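Local coordinates for envelope glycoprotein (Thogoto virus, PDB 5XEA), which probably attaches the virion to a host-cell receptor and then drives fusion of the viral envelope with the host membrane, at residues 123-128 with 135-140; 165-170 with 421-426; 240-245 with 412-417. All blocks are in the same frame, centred on the assembly; numbering follows the deposited sequence.

Contact 1 of 3, residues 123-128 with 135-140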
loop_
_atom_site.group_PDB
_atom_site.type_symbol
_atom_site.label_atom_id
_atom_site.label_comp_id
_atom_site.label_asym_id
_atom_site.label_seq_id
_atom_site.Cartn_x
_atom_site.Cartn_y
_atom_site.Cartn_z
ATOM N N VAL B 123 10.305 12.299 37.833
ATOM C CA VAL B 123 9.101 12.389 38.650
ATOM C C VAL B 123 8.754 13.864 38.738
ATOM O O VAL B 123 9.639 14.693 38.961
ATOM C CB VAL B 123 9.317 11.803 40.059
ATOM C CG1 VAL B 123 8.023 11.864 40.872
ATOM C CG2 VAL B 123 9.807 10.368 39.981
ATOM N N ARG B 124 7.489 14.204 38.531
ATOM C CA ARG B 124 7.069 15.598 38.600
ATOM C C ARG B 124 6.640 15.906 40.029
ATOM O O ARG B 124 5.634 15.380 40.498
ATOM C CB ARG B 124 5.933 15.890 37.633
ATOM C CG ARG B 124 5.358 17.291 37.870
ATOM C CD ARG B 124 4.173 17.534 36.978
ATOM N NE ARG B 124 3.609 18.849 37.204
ATOM C CZ ARG B 124 2.565 19.323 36.540
ATOM N NH1 ARG B 124 1.989 18.585 35.598
ATOM N NH2 ARG B 124 2.099 20.531 36.813
ATOM N N ARG B 125 7.398 16.752 40.721
ATOM C CA ARG B 125 7.093 17.086 42.114
ATOM C C ARG B 125 7.340 18.572 42.340
ATOM O O ARG B 125 8.358 19.109 41.884
ATOM C CB ARG B 125 7.952 16.245 43.075
ATOM C CG ARG B 125 7.614 16.406 44.553
ATOM C CD ARG B 125 8.286 15.315 45.398
ATOM N NE ARG B 125 8.059 15.519 46.830
ATOM C CZ ARG B 125 7.063 14.969 47.518
ATOM N NH1 ARG B 125 6.193 14.170 46.909
ATOM N NH2 ARG B 125 6.936 15.210 48.817
ATOM N N ASP B 126 6.411 19.246 43.020
ATOM C CA ASP B 126 6.615 20.658 43.374
ATOM C C ASP B 126 6.163 20.940 44.809
ATOM O O ASP B 126 5.476 21.924 45.094
ATOM C CB ASP B 126 5.925 21.592 42.380
ATOM C CG ASP B 126 4.430 21.355 42.269
ATOM O OD1 ASP B 126 3.859 20.603 43.095
ATOM O OD2 ASP B 126 3.825 21.946 41.345
ATOM N N ALA B 127 6.591 20.088 45.732
ATOM C CA ALA B 127 6.241 20.258 47.138
ATOM C C ALA B 127 6.784 21.576 47.691
ATOM O O ALA B 127 7.816 22.092 47.240
ATOM C CB ALA B 127 6.770 19.083 47.955
ATOM N N ASN B 128 6.071 22.121 48.686
ATOM C CA ASN B 128 6.345 23.427 49.282
ATOM C C ASN B 128 5.832 23.417 50.718
ATOM O O ASN B 128 5.086 24.314 51.104
ATOM C CB ASN B 128 5.640 24.525 48.469
ATOM C CG ASN B 128 6.138 25.941 48.779
ATOM O OD1 ASN B 128 7.232 26.142 49.310
ATOM N ND2 ASN B 128 5.334 26.935 48.393
ATOM N N MET B 135 11.774 25.544 48.906
ATOM C CA MET B 135 11.894 24.114 48.690
ATOM C C MET B 135 12.181 23.851 47.218
ATOM O O MET B 135 11.604 24.491 46.338
ATOM C CB MET B 135 10.642 23.373 49.167
ATOM C CG MET B 135 10.852 21.855 49.235
ATOM S SD MET B 135 9.540 20.986 50.087
ATOM C CE MET B 135 10.018 21.295 51.789
ATOM N N CYS B 136 13.109 22.931 46.974
ATOM C CA CYS B 136 13.682 22.666 45.665
ATOM C C CYS B 136 13.422 21.209 45.301
ATOM O O CYS B 136 13.679 20.302 46.101
ATOM C CB CYS B 136 15.190 22.969 45.666
ATOM S SG CYS B 136 16.125 22.497 44.181
ATOM N N ASN B 137 12.879 20.987 44.112
ATOM C CA ASN B 137 12.786 19.637 43.568
ATOM C C ASN B 137 13.389 19.650 42.180
ATOM O O ASN B 137 13.015 20.485 41.346
ATOM C CB ASN B 137 11.336 19.133 43.529
ATOM C CG ASN B 137 10.914 18.468 44.826
ATOM O OD1 ASN B 137 11.312 17.337 45.111
ATOM N ND2 ASN B 137 10.103 19.167 45.622
ATOM N N ILE B 138 14.344 18.751 41.943
ATOM C CA ILE B 138 14.922 18.548 40.625
ATOM C C ILE B 138 14.899 17.061 40.293
ATOM O O ILE B 138 15.319 16.231 41.109
ATOM C CB ILE B 138 16.369 19.063 40.539
ATOM C CG1 ILE B 138 16.484 20.504 41.028
ATOM C CG2 ILE B 138 16.921 18.899 39.101
ATOM C CD1 ILE B 138 17.898 21.013 40.938
ATOM N N ASP B 139 14.461 16.729 39.072
ATOM C CA ASP B 139 14.610 15.366 38.567
ATOM C C ASP B 139 14.868 15.430 37.070
ATOM O O ASP B 139 14.683 16.465 36.419
ATOM C CB ASP B 139 13.391 14.490 38.903
ATOM C CG ASP B 139 13.705 12.986 38.844
ATOM O OD1 ASP B 139 14.888 12.617 38.603
ATOM O OD2 ASP B 139 12.762 12.182 39.023
ATOM N N TRP B 140 15.337 14.312 36.527
ATOM C CA TRP B 140 15.835 14.283 35.161
ATOM C C TRP B 140 15.179 13.158 34.383
ATOM O O TRP B 140 14.796 12.134 34.951
ATOM C CB TRP B 140 17.372 14.099 35.131
ATOM C CG TRP B 140 18.100 15.274 35.680
ATOM C CD1 TRP B 140 18.299 15.574 37.004
ATOM C CD2 TRP B 140 18.685 16.342 34.931
ATOM N NE1 TRP B 140 18.995 16.750 37.120
ATOM C CE2 TRP B 140 19.230 17.256 35.868
ATOM C CE3 TRP B 140 18.813 16.616 33.558
ATOM C CZ2 TRP B 140 19.893 18.421 35.478
ATOM C CZ3 TRP B 140 19.461 17.770 33.168
ATOM C CH2 TRP B 140 20.005 18.662 34.132
HETATM O O HOH W 1 9.524 22.032 45.211
#
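The amide of N137 and the guanidinium of R125 stand steeply to one another, their planes 76° apart, with N137 OD1 at the edge of the guanidinium and near its plane. Between these two residues the contact is packing: the amide rests on the arginine methylenes, N137 OD1 lying 3.7 Å from R125 CD. Because the arginine is extended from CG to NE, its methylenes cross the amide at a slant while its charged end continues to D97, outside the two segments. There D97 OD2 forms a salt bridge with R125 NH2, and D97 OD1 accepts from N137 ND2. The carboxylate of D139 is a further flat group, and each of its oxygens is met from above the carboxylate plane. V123 N donates to D139 OD2 at 2.7 Å, from 37° out of the plane, and W140 N donates to D139 OD1 at 2.7 Å. With CG anti to the backbone N (chi1 -160°), D139 reaches across to the loop, while a salt bridge from K120 to OD1 would be expected to stabilise its negative charge.

Toward the A127 end of the loop, N137 ND2 gives a hydrogen bond to a water at 3.0 Å, which is also hydrogen-bonded to A127 O at 2.7 Å. M135 SD packs beside the same residue, 3.5 Å from A127 O.

The two segments run antiparallel, yet no direct backbone-to-backbone hydrogen bond joins them. M135, N137 and D139 direct their side chains to the loop, while C136, disulfide-bonded to C106, and I138 point away. Segment 123-128 lies over one face of a sheet in which strand 133-156 pairs with strands 40-56 and 95-99. W50 of strand 40-56 binds R125 O, and R124 packs on Y439 of the second subunit.

Contact 2 of 3, residues 165-170 with 421-426. With NAG (2-acetamido-2-deoxy-beta-D-glucopyranose), chain E.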
loop_
_atom_site.group_PDB
_atom_site.type_symbol
_atom_site.label_atom_id
_atom_site.label_comp_id
_atom_site.label_asym_id
_atom_site.label_seq_id
_atom_site.Cartn_x
_atom_site.Cartn_y
_atom_site.Cartn_z
ATOM N N LEU B 165 15.719 11.142 5.175
ATOM C CA LEU B 165 14.271 11.289 5.137
ATOM C C LEU B 165 13.769 11.655 6.529
ATOM O O LEU B 165 13.958 10.892 7.484
ATOM C CB LEU B 165 13.627 9.993 4.631
ATOM C CG LEU B 165 14.228 9.477 3.304
ATOM C CD1 LEU B 165 13.612 8.163 2.864
ATOM C CD2 LEU B 165 14.037 10.505 2.227
ATOM N N LEU B 166 13.154 12.811 6.644
ATOM C CA LEU B 166 12.691 13.174 7.978
ATOM C C LEU B 166 11.212 12.833 8.138
ATOM O O LEU B 166 10.476 12.770 7.152
ATOM C CB LEU B 166 12.913 14.672 8.225
ATOM C CG LEU B 166 14.348 15.197 8.087
ATOM C CD1 LEU B 166 14.397 16.712 8.285
ATOM C CD2 LEU B 166 15.297 14.510 9.060
ATOM N N PRO B 167 10.714 12.612 9.365
ATOM C CA PRO B 167 9.316 12.157 9.514
ATOM C C PRO B 167 8.262 13.205 9.167
ATOM O O PRO B 167 7.096 12.824 8.957
ATOM C CB PRO B 167 9.232 11.721 10.982
ATOM C CG PRO B 167 10.454 12.259 11.638
ATOM C CD PRO B 167 11.499 12.408 10.592
ATOM N N ASN B 168 8.618 14.480 9.025
ATOM C CA ASN B 168 7.657 15.470 8.535
ATOM C C ASN B 168 7.660 15.621 7.016
ATOM O O ASN B 168 7.000 16.525 6.495
ATOM C CB ASN B 168 7.903 16.840 9.170
ATOM C CG ASN B 168 9.281 17.415 8.849
ATOM O OD1 ASN B 168 10.009 16.909 7.990
ATOM N ND2 ASN B 168 9.642 18.488 9.555
ATOM N N GLY B 169 8.402 14.787 6.295
ATOM C CA GLY B 169 8.327 14.791 4.851
ATOM C C GLY B 169 9.357 15.653 4.179
ATOM O O GLY B 169 9.507 15.569 2.956
ATOM N N SER B 170 10.080 16.469 4.937
ATOM C CA SER B 170 11.244 17.145 4.396
ATOM C C SER B 170 12.417 16.170 4.260
ATOM O O SER B 170 12.417 15.069 4.813
ATOM C CB SER B 170 11.628 18.327 5.288
ATOM O OG SER B 170 10.590 19.290 5.284
ATOM N N ASP B 421 11.689 2.438 13.863
ATOM C CA ASP B 421 11.978 2.493 15.289
ATOM C C ASP B 421 12.722 3.766 15.675
ATOM O O ASP B 421 12.430 4.365 16.711
ATOM C CB ASP B 421 12.776 1.254 15.702
ATOM C CG ASP B 421 11.951 -0.025 15.621
ATOM O OD1 ASP B 421 10.698 0.062 15.587
ATOM O OD2 ASP B 421 12.552 -1.123 15.614
ATOM N N GLY B 422 13.682 4.202 14.859
ATOM C CA GLY B 422 14.440 5.396 15.214
ATOM C C GLY B 422 13.574 6.635 15.375
ATOM O O GLY B 422 13.754 7.406 16.321
ATOM N N TRP B 423 12.613 6.838 14.468
ATOM C CA TRP B 423 11.791 8.036 14.560
ATOM C C TRP B 423 10.619 7.841 15.501
ATOM O O TRP B 423 10.237 8.789 16.175
ATOM C CB TRP B 423 11.301 8.475 13.185
ATOM C CG TRP B 423 12.423 8.763 12.250
ATOM C CD1 TRP B 423 12.809 8.013 11.189
ATOM C CD2 TRP B 423 13.309 9.884 12.302
ATOM N NE1 TRP B 423 13.884 8.604 10.553
ATOM C CE2 TRP B 423 14.211 9.753 11.224
ATOM C CE3 TRP B 423 13.436 10.981 13.165
ATOM C CZ2 TRP B 423 15.220 10.679 10.981
ATOM C CZ3 TRP B 423 14.440 11.903 12.922
ATOM C CH2 TRP B 423 15.314 11.752 11.842
ATOM N N SER B 424 10.051 6.628 15.585
ATOM C CA SER B 424 9.000 6.406 16.569
ATOM C C SER B 424 9.513 6.525 17.999
ATOM O O SER B 424 8.706 6.739 18.899
ATOM C CB SER B 424 8.338 5.042 16.359
ATOM O OG SER B 424 9.229 3.988 16.645
ATOM N N PHE B 425 10.830 6.393 18.215
ATOM C CA PHE B 425 11.434 6.664 19.524
ATOM C C PHE B 425 11.144 8.084 19.987
ATOM O O PHE B 425 10.948 8.331 21.184
ATOM C CB PHE B 425 12.949 6.435 19.442
ATOM C CG PHE B 425 13.708 6.630 20.757
ATOM C CD1 PHE B 425 13.695 5.647 21.737
ATOM C CD2 PHE B 425 14.507 7.750 20.952
ATOM C CE1 PHE B 425 14.412 5.802 22.927
ATOM C CE2 PHE B 425 15.243 7.915 22.143
ATOM C CZ PHE B 425 15.197 6.942 23.125
ATOM N N VAL B 426 11.155 9.041 19.058
ATOM C CA VAL B 426 10.889 10.436 19.418
ATOM C C VAL B 426 9.455 10.600 19.910
ATOM O O VAL B 426 9.196 11.315 20.888
ATOM C CB VAL B 426 11.179 11.350 18.211
ATOM C CG1 VAL B 426 10.873 12.823 18.547
ATOM C CG2 VAL B 426 12.613 11.129 17.707
HETATM C C1 NAG E . 10.911 19.152 9.393
HETATM C C2 NAG E . 10.787 20.681 9.417
HETATM C C3 NAG E . 12.170 21.344 9.476
HETATM C C4 NAG E . 13.024 20.754 10.591
HETATM C C5 NAG E . 13.077 19.238 10.400
HETATM C C6 NAG E . 13.829 18.491 11.474
HETATM C C7 NAG E . 8.781 21.541 8.297
HETATM C C8 NAG E . 8.185 21.990 7.000
HETATM N N2 NAG E . 10.056 21.144 8.249
HETATM O O3 NAG E . 12.015 22.748 9.657
HETATM O O4 NAG E . 14.319 21.349 10.535
HETATM O O5 NAG E . 11.744 18.723 10.447
HETATM O O6 NAG E . 13.002 18.276 12.609
HETATM O O7 NAG E . 8.138 21.539 9.343
HETATM O O HOH W 2 15.359 8.860 8.152
#
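W423 projects from the first turn of helix 421-437 onto P167, and its side chain meets P167 first, then L166 and, through water, L165. W423 CB comes within 4.2 Å of P167 CG, at the margin of contact. CG is anti to the carbonyl carbon (chi1 -59°), which turns the indole toward the loop and brings its benzo half against the proline ring. W423 CE3 lies 3.5 Å from P167 CD, and that proline carbon sits 3.6 Å from the centroid of the six-membered ring of W423, only 14° off its normal: a CH-pi contact over the face. Farther out, W423 CH2 meets L166 CD2 at 3.9 Å. On the pyrrole side, W423 NE1 donates to a water at 2.8 Å, held in the ring plane at the indole edge, and the water donates to L165 O at 2.6 Å.

The loop that receives the indole is a tight turn held by its own hydrogen bonds. A type I turn from L166 to G169 links strands 159-165 and 171-174, and N168 OD1 accepts from S170 N in an Asx turn. N168 ND2 carries an N-linked glycan, whose first sugar lies against the other branch of L166, L166 CD1 to NAG C5 being 3.5 Å. L166 therefore stands between tryptophan and sugar. W182 of strand 180-184 touches both L166 and W423, and D421 at the helix start salt-bridges K273 of the third subunit.

Chemically, the contact combines a proline methylene, made somewhat electron-poor by its bond to nitrogen, with an electron-rich indole face, a pairing expected to be attractive. NE1, the one polar atom of the indole, is satisfied by water, and no direct hydrogen bond joins the two segments.

Contact 3 of 3, residues 240-245 with 412-417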
loop_
_atom_site.group_PDB
_atom_site.type_symbol
_atom_site.label_atom_id
_atom_site.label_comp_id
_atom_site.label_asym_id
_atom_site.label_seq_id
_atom_site.Cartn_x
_atom_site.Cartn_y
_atom_site.Cartn_z
ATOM N N HIS B 240 16.302 6.611 -8.245
ATOM C CA HIS B 240 15.213 5.797 -7.725
ATOM C C HIS B 240 15.696 5.132 -6.446
ATOM O O HIS B 240 16.600 4.294 -6.486
ATOM C CB HIS B 240 14.729 4.757 -8.737
ATOM C CG HIS B 240 13.605 3.925 -8.221
ATOM N ND1 HIS B 240 13.789 2.655 -7.719
ATOM C CD2 HIS B 240 12.288 4.201 -8.077
ATOM C CE1 HIS B 240 12.630 2.173 -7.308
ATOM N NE2 HIS B 240 11.704 3.095 -7.507
ATOM N N GLN B 241 15.090 5.514 -5.314
ATOM C CA GLN B 241 15.455 4.988 -4.003
ATOM C C GLN B 241 16.961 5.039 -3.780
ATOM O O GLN B 241 17.548 6.125 -3.809
ATOM C CB GLN B 241 14.886 3.573 -3.836
ATOM C CG GLN B 241 13.343 3.614 -3.941
ATOM C CD GLN B 241 12.622 2.381 -3.433
ATOM O OE1 GLN B 241 13.225 1.335 -3.208
ATOM N NE2 GLN B 241 11.305 2.514 -3.235
ATOM N N TYR B 242 17.594 3.884 -3.575
ATOM C CA TYR B 242 19.018 3.791 -3.250
ATOM C C TYR B 242 19.955 3.964 -4.444
ATOM O O TYR B 242 21.160 3.764 -4.270
ATOM C CB TYR B 242 19.335 2.439 -2.601
ATOM C CG TYR B 242 18.520 2.132 -1.383
ATOM C CD1 TYR B 242 18.727 2.824 -0.186
ATOM C CD2 TYR B 242 17.548 1.142 -1.416
ATOM C CE1 TYR B 242 17.967 2.538 0.957
ATOM C CE2 TYR B 242 16.792 0.847 -0.296
ATOM C CZ TYR B 242 17.001 1.544 0.885
ATOM O OH TYR B 242 16.234 1.223 1.979
ATOM N N ALA B 243 19.468 4.290 -5.640
ATOM C CA ALA B 243 20.317 4.337 -6.827
ATOM C C ALA B 243 20.090 5.631 -7.594
ATOM O O ALA B 243 18.950 6.097 -7.721
ATOM C CB ALA B 243 20.049 3.148 -7.756
ATOM N N CYS B 244 21.175 6.220 -8.089
ATOM C CA CYS B 244 21.085 7.310 -9.047
ATOM C C CYS B 244 21.691 6.874 -10.372
ATOM O O CYS B 244 22.630 6.074 -10.413
ATOM C CB CYS B 244 21.781 8.570 -8.559
ATOM S SG CYS B 244 20.873 9.407 -7.223
ATOM N N TYR B 245 21.143 7.411 -11.454
ATOM C CA TYR B 245 21.553 7.063 -12.802
ATOM C C TYR B 245 21.874 8.328 -13.579
ATOM O O TYR B 245 21.271 9.386 -13.362
ATOM C CB TYR B 245 20.469 6.265 -13.545
ATOM C CG TYR B 245 20.116 4.960 -12.882
ATOM C CD1 TYR B 245 20.742 3.781 -13.246
ATOM C CD2 TYR B 245 19.155 4.911 -11.876
ATOM C CE1 TYR B 245 20.421 2.584 -12.632
ATOM C CE2 TYR B 245 18.828 3.716 -11.261
ATOM C CZ TYR B 245 19.463 2.562 -11.644
ATOM O OH TYR B 245 19.143 1.380 -11.033
ATOM N N ASP B 412 11.031 -4.609 -3.164
ATOM C CA ASP B 412 11.197 -4.421 -1.720
ATOM C C ASP B 412 10.390 -3.218 -1.257
ATOM O O ASP B 412 10.385 -2.166 -1.904
ATOM C CB ASP B 412 12.665 -4.214 -1.336
ATOM C CG ASP B 412 13.508 -5.484 -1.479
ATOM O OD1 ASP B 412 12.968 -6.598 -1.294
ATOM O OD2 ASP B 412 14.718 -5.364 -1.779
ATOM N N PHE B 413 9.694 -3.376 -0.147
ATOM C CA PHE B 413 8.903 -2.294 0.409
ATOM C C PHE B 413 9.574 -1.803 1.682
ATOM O O PHE B 413 10.128 -2.597 2.447
ATOM C CB PHE B 413 7.471 -2.751 0.670
ATOM C CG PHE B 413 6.808 -3.361 -0.532
ATOM C CD1 PHE B 413 6.648 -2.622 -1.697
ATOM C CD2 PHE B 413 6.342 -4.673 -0.493
ATOM C CE1 PHE B 413 6.036 -3.185 -2.813
ATOM C CE2 PHE B 413 5.717 -5.235 -1.596
ATOM C CZ PHE B 413 5.564 -4.494 -2.748
ATOM N N ARG B 414 9.542 -0.491 1.896
ATOM C CA ARG B 414 10.279 0.099 2.999
ATOM C C ARG B 414 9.397 0.604 4.136
ATOM O O ARG B 414 9.908 0.752 5.244
ATOM C CB ARG B 414 11.164 1.253 2.492
ATOM C CG ARG B 414 12.193 0.818 1.405
ATOM C CD ARG B 414 13.175 1.933 1.053
ATOM N NE ARG B 414 12.539 3.050 0.364
ATOM C CZ ARG B 414 13.194 4.130 -0.027
ATOM N NH1 ARG B 414 14.486 4.206 0.210
ATOM N NH2 ARG B 414 12.568 5.126 -0.637
ATOM N N GLY B 415 8.112 0.862 3.897
ATOM C CA GLY B 415 7.235 1.407 4.913
ATOM C C GLY B 415 7.435 2.902 5.086
ATOM O O GLY B 415 8.362 3.499 4.540
ATOM N N THR B 416 6.553 3.531 5.878
ATOM C CA THR B 416 6.710 4.954 6.107
ATOM C C THR B 416 7.888 5.201 7.043
ATOM O O THR B 416 8.230 4.371 7.891
ATOM C CB THR B 416 5.439 5.595 6.712
ATOM O OG1 THR B 416 5.107 4.930 7.934
ATOM C CG2 THR B 416 4.261 5.525 5.757
ATOM N N VAL B 417 8.497 6.375 6.877
ATOM C CA VAL B 417 9.562 6.826 7.772
ATOM C C VAL B 417 9.094 6.779 9.227
ATOM O O VAL B 417 9.803 6.265 10.113
ATOM C CB VAL B 417 10.021 8.241 7.359
ATOM C CG1 VAL B 417 11.053 8.783 8.307
ATOM C CG2 VAL B 417 10.584 8.221 5.925
HETATM O O HOH W 3 9.590 0.445 -1.978
HETATM O O HOH W 4 11.812 -1.091 -4.181
#
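R414 meets Q241 and Y242, the two central residues of a type II' turn from H240 to A243. Stacking brings in the first: the Q241 amide covers one face of the guanidinium, offset toward the rim, with the planes 22° apart and Q241 CD 3.7 Å above the R414 guanidinium plane. The Y242 ring lies at the guanidinium edge. R414 NH1 stands over one face of that ring, offset toward its rim near CZ, but ring and guanidinium planes are 80° apart; with R414 CZ 5.1 Å from the Y242 ring centroid, any cation-pi attraction is weak. A bend at chi3 (-68°) turns the arginine past the tyrosine, bringing R414 CD to 3.3 Å from Y242 OH.

Water supplies the third kind of link. One molecule accepts from Q241 NE2 at 3.0 Å, a second binds Q241 OE1, and both are hydrogen-bonded to D412 O, tying the amide to the 412-417 backbone.

No direct hydrogen bond spans the two segments; the guanidinium has its polar partners beyond them: N152 of strand 133-156 binds NH2, and D283 of the third subunit salt-bridges it. The turn thus flanks a guanidinium whose charge is answered across the trimer interface.

In the fold
From the N terminus, contact 1 comes first and closes a short loop, bringing the chain before strand 133-156 back over that strand. It is complete before contact 2 opens at 165-170, so the two stand in series, their centres 32 Å apart. Contact 3 opens at 240-245 and closes at 412-417, nested inside the much longer loop that contact 2 closes at helix 421-437. Both long closures bring the late part of the chain, beyond the long helix 282-327, back onto turns between strands of the preceding part. They touch through V417, whose CG1 is 3.5 Å from W423 CD1, whereas contact 1 lies apart, its nearest atoms about 13 Å from contact 2 and 26 Å from contact 3.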